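Local coordinates for G-protein alpha subunit Galpha7 (Naegleria fowleri, PDB 6NE6), which probably binds and hydrolyses GTP as the switchable alpha subunit of a heterotrimeric G protein, at residues A[22-26]-A[176-180]. Sequence-based numbering, arbitrary orientation.
Sequences KSTIF and CMIDV
The ring of Phe26 turns its edge to strand 176-180: Phe26 CE1 lies 3.4 Å from the backbone O of Met177, near the ring plane. CB of Asp179 approaches the ring obliquely, 4.0 Å from Phe26 CD1, and the ring and carboxylate planes are 51° apart. CG of Phe26 is anti to the backbone N (chi1 -174°), which sends the ring out to the strand. In one of its two conformers, Met177 puts SD 3.8 Å from CG2 of Ile25. Lys22 reaches the carboxylate of Asp179 with an extended chain that crosses it at about a right angle. Lys22 NZ forms a salt bridge with Asp179 OD1 at 3.5 Å; as a hydrogen bond it is weak. A water bridges the pair: it accepts from Lys22 NZ and Val180 N, and can donate to Asp179 OD1. The main polar bond of Asp179 is from OD2 to Thr160 OG1. Lys22 and Ser23 fit the end of a P-loop (Walker A), and Asp179, next to last in the strand, is consistent with the aspartate of the DxxG motif of G proteins. Helix 22-32 packs on the mixed sheet: Phe26 also touches strand 163-170, Ile25 and Lys22 reach Val203 of strand 199-205, and strand 173-180 pairs with strand 10-16.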
ATOM      1  N   LYS A  22      -3.115   2.394   2.161  1.00 13.70           N
ATOM      2  CA  LYS A  22      -3.760   3.642   2.545  1.00 17.39           C
ATOM      3  C   LYS A  22      -2.922   4.850   2.132  1.00 16.14           C
ATOM      4  O   LYS A  22      -3.483   5.882   1.752  1.00 18.64           O
ATOM      5  CB  LYS A  22      -4.055   3.661   4.046  1.00 19.19           C
ATOM      6  CG  LYS A  22      -2.855   3.797   4.944  1.00 20.65           C
ATOM      7  CD  LYS A  22      -3.300   4.082   6.401  1.00 24.44           C
ATOM      8  CE  LYS A  22      -2.078   4.267   7.295  1.00 33.27           C
ATOM      9  NZ  LYS A  22      -2.419   4.784   8.651  1.00 46.28           N
ATOM     10  N   SER A  23      -1.587   4.734   2.157  1.00 17.26           N
ATOM     11  CA  SER A  23      -0.763   5.863   1.712  1.00 18.43           C
ATOM     12  C   SER A  23      -0.893   6.103   0.211  1.00 16.46           C
ATOM     13  O   SER A  23      -0.752   7.248  -0.246  1.00 16.92           O
ATOM     14  CB  SER A  23       0.705   5.639   2.088  1.00 27.42           C
ATOM     15  OG  SER A  23       1.244   4.524   1.403  1.00 37.37           O
ATOM     16  N   THR A  24      -1.160   5.047  -0.570  1.00 14.77           N
ATOM     17  CA  THR A  24      -1.454   5.227  -1.992  1.00 13.11           C
ATOM     18  C   THR A  24      -2.686   6.098  -2.187  1.00 13.32           C
ATOM     19  O   THR A  24      -2.706   6.987  -3.051  1.00 15.98           O
ATOM     20  CB  THR A  24      -1.677   3.870  -2.668  1.00 16.31           C
ATOM     21  OG1 THR A  24      -0.597   2.997  -2.329  1.00 20.26           O
ATOM     22  CG2 THR A  24      -1.744   4.031  -4.196  1.00 18.68           C
ATOM     23  N   ILE A  25      -3.730   5.848  -1.390  1.00 12.95           N
ATOM     24  CA  ILE A  25      -4.938   6.658  -1.456  1.00 13.91           C
ATOM     25  C   ILE A  25      -4.608   8.118  -1.201  1.00 14.41           C
ATOM     26  O   ILE A  25      -5.085   9.009  -1.914  1.00 13.22           O
ATOM     27  CB  ILE A  25      -5.985   6.145  -0.452  1.00 13.66           C
ATOM     28  CG1 ILE A  25      -6.416   4.738  -0.850  1.00 14.32           C
ATOM     29  CG2 ILE A  25      -7.174   7.082  -0.424  1.00 14.63           C
ATOM     30  CD1 ILE A  25      -7.484   4.155   0.062  1.00 18.86           C
ATOM     31  N   PHE A  26      -3.810   8.384  -0.159  1.00 13.36           N
ATOM     32  CA  PHE A  26      -3.505   9.774   0.174  1.00 12.75           C
ATOM     33  C   PHE A  26      -2.718  10.437  -0.949  1.00 15.32           C
ATOM     34  O   PHE A  26      -2.997  11.580  -1.322  1.00 11.82           O
ATOM     35  CB  PHE A  26      -2.736   9.880   1.495  1.00 10.65           C
ATOM     36  CG  PHE A  26      -2.540  11.312   1.940  1.00 10.78           C
ATOM     37  CD1 PHE A  26      -3.519  11.951   2.677  1.00 14.29           C
ATOM     38  CD2 PHE A  26      -1.409  12.025   1.583  1.00 16.15           C
ATOM     39  CE1 PHE A  26      -3.371  13.276   3.066  1.00 15.06           C
ATOM     40  CE2 PHE A  26      -1.258  13.359   1.970  1.00 17.33           C
ATOM     41  CZ  PHE A  26      -2.249  13.978   2.712  1.00 16.46           C
ATOM     42  N   CYS A 176     -11.522  17.123   4.311  1.00 14.68           N
ATOM     43  CA  CYS A 176     -10.110  16.837   4.156  0.61 14.28           C
ATOM     44  C   CYS A 176      -9.868  15.376   4.470  1.00 18.77           C
ATOM     45  O   CYS A 176     -10.622  14.730   5.196  1.00 22.02           O
ATOM     46  CB  CYS A 176      -9.234  17.716   5.041  0.61 17.45           C
ATOM     47  SG  CYS A 176      -9.148  17.111   6.700  0.61 20.75           S
ATOM     48  N   MET A 177      -8.838  14.847   3.824  1.00 13.78           N
ATOM     49  CA  MET A 177      -8.388  13.496   4.109  0.62 13.76           C
ATOM     50  C   MET A 177      -7.105  13.556   4.927  1.00 14.12           C
ATOM     51  O   MET A 177      -6.220  14.379   4.665  1.00 16.48           O
ATOM     52  CB  MET A 177      -8.169  12.699   2.826  0.62 15.16           C
ATOM     53  CG  MET A 177      -7.621  11.308   3.086  0.62 17.53           C
ATOM     54  SD  MET A 177      -7.573  10.355   1.563  0.62 21.63           S
ATOM     55  CE  MET A 177      -9.316  10.202   1.223  0.62 18.40           C
ATOM     56  N   ILE A 178      -7.033  12.699   5.950  1.00 14.17           N
ATOM     57  CA  ILE A 178      -5.933  12.682   6.913  1.00 14.49           C
ATOM     58  C   ILE A 178      -5.176  11.366   6.815  1.00 19.58           C
ATOM     59  O   ILE A 178      -5.787  10.293   6.811  1.00 16.63           O
ATOM     60  CB  ILE A 178      -6.451  12.854   8.354  1.00 16.79           C
ATOM     61  CG1 ILE A 178      -7.301  14.116   8.476  1.00 18.89           C
ATOM     62  CG2 ILE A 178      -5.289  12.820   9.358  1.00 15.98           C
ATOM     63  CD1 ILE A 178      -8.165  14.105   9.729  1.00 24.50           C
ATOM     64  N   ASP A 179      -3.843  11.443   6.796  1.00 16.60           N
ATOM     65  CA  ASP A 179      -2.986  10.292   7.066  1.00 16.34           C
ATOM     66  C   ASP A 179      -1.970  10.771   8.090  1.00 25.91           C
ATOM     67  O   ASP A 179      -1.287  11.771   7.862  1.00 30.75           O
ATOM     68  CB  ASP A 179      -2.307   9.785   5.789  1.00 26.46           C
ATOM     69  CG  ASP A 179      -1.598   8.450   5.980  1.00 33.19           C
ATOM     70  OD1 ASP A 179      -1.871   7.756   6.982  1.00 34.67           O
ATOM     71  OD2 ASP A 179      -0.769   8.096   5.117  1.00 37.60           O
ATOM     72  N   VAL A 180      -1.895  10.093   9.234  0.58 23.46           N
ATOM     73  CA  VAL A 180      -1.103  10.589  10.358  0.58 27.54           C
ATOM     74  C   VAL A 180      -0.409   9.431  11.066  0.58 31.78           C
ATOM     75  O   VAL A 180      -1.020   8.389  11.331  0.58 33.23           O
ATOM     76  CB  VAL A 180      -1.975  11.400  11.345  0.58 29.47           C
ATOM     77  CG1 VAL A 180      -3.171  10.587  11.799  0.58 27.81           C
ATOM     78  CG2 VAL A 180      -1.144  11.860  12.539  0.58 34.27           C
TER
HETATM   79  O   HOH W   1      -3.521   7.543   9.221  1.00 34.85           O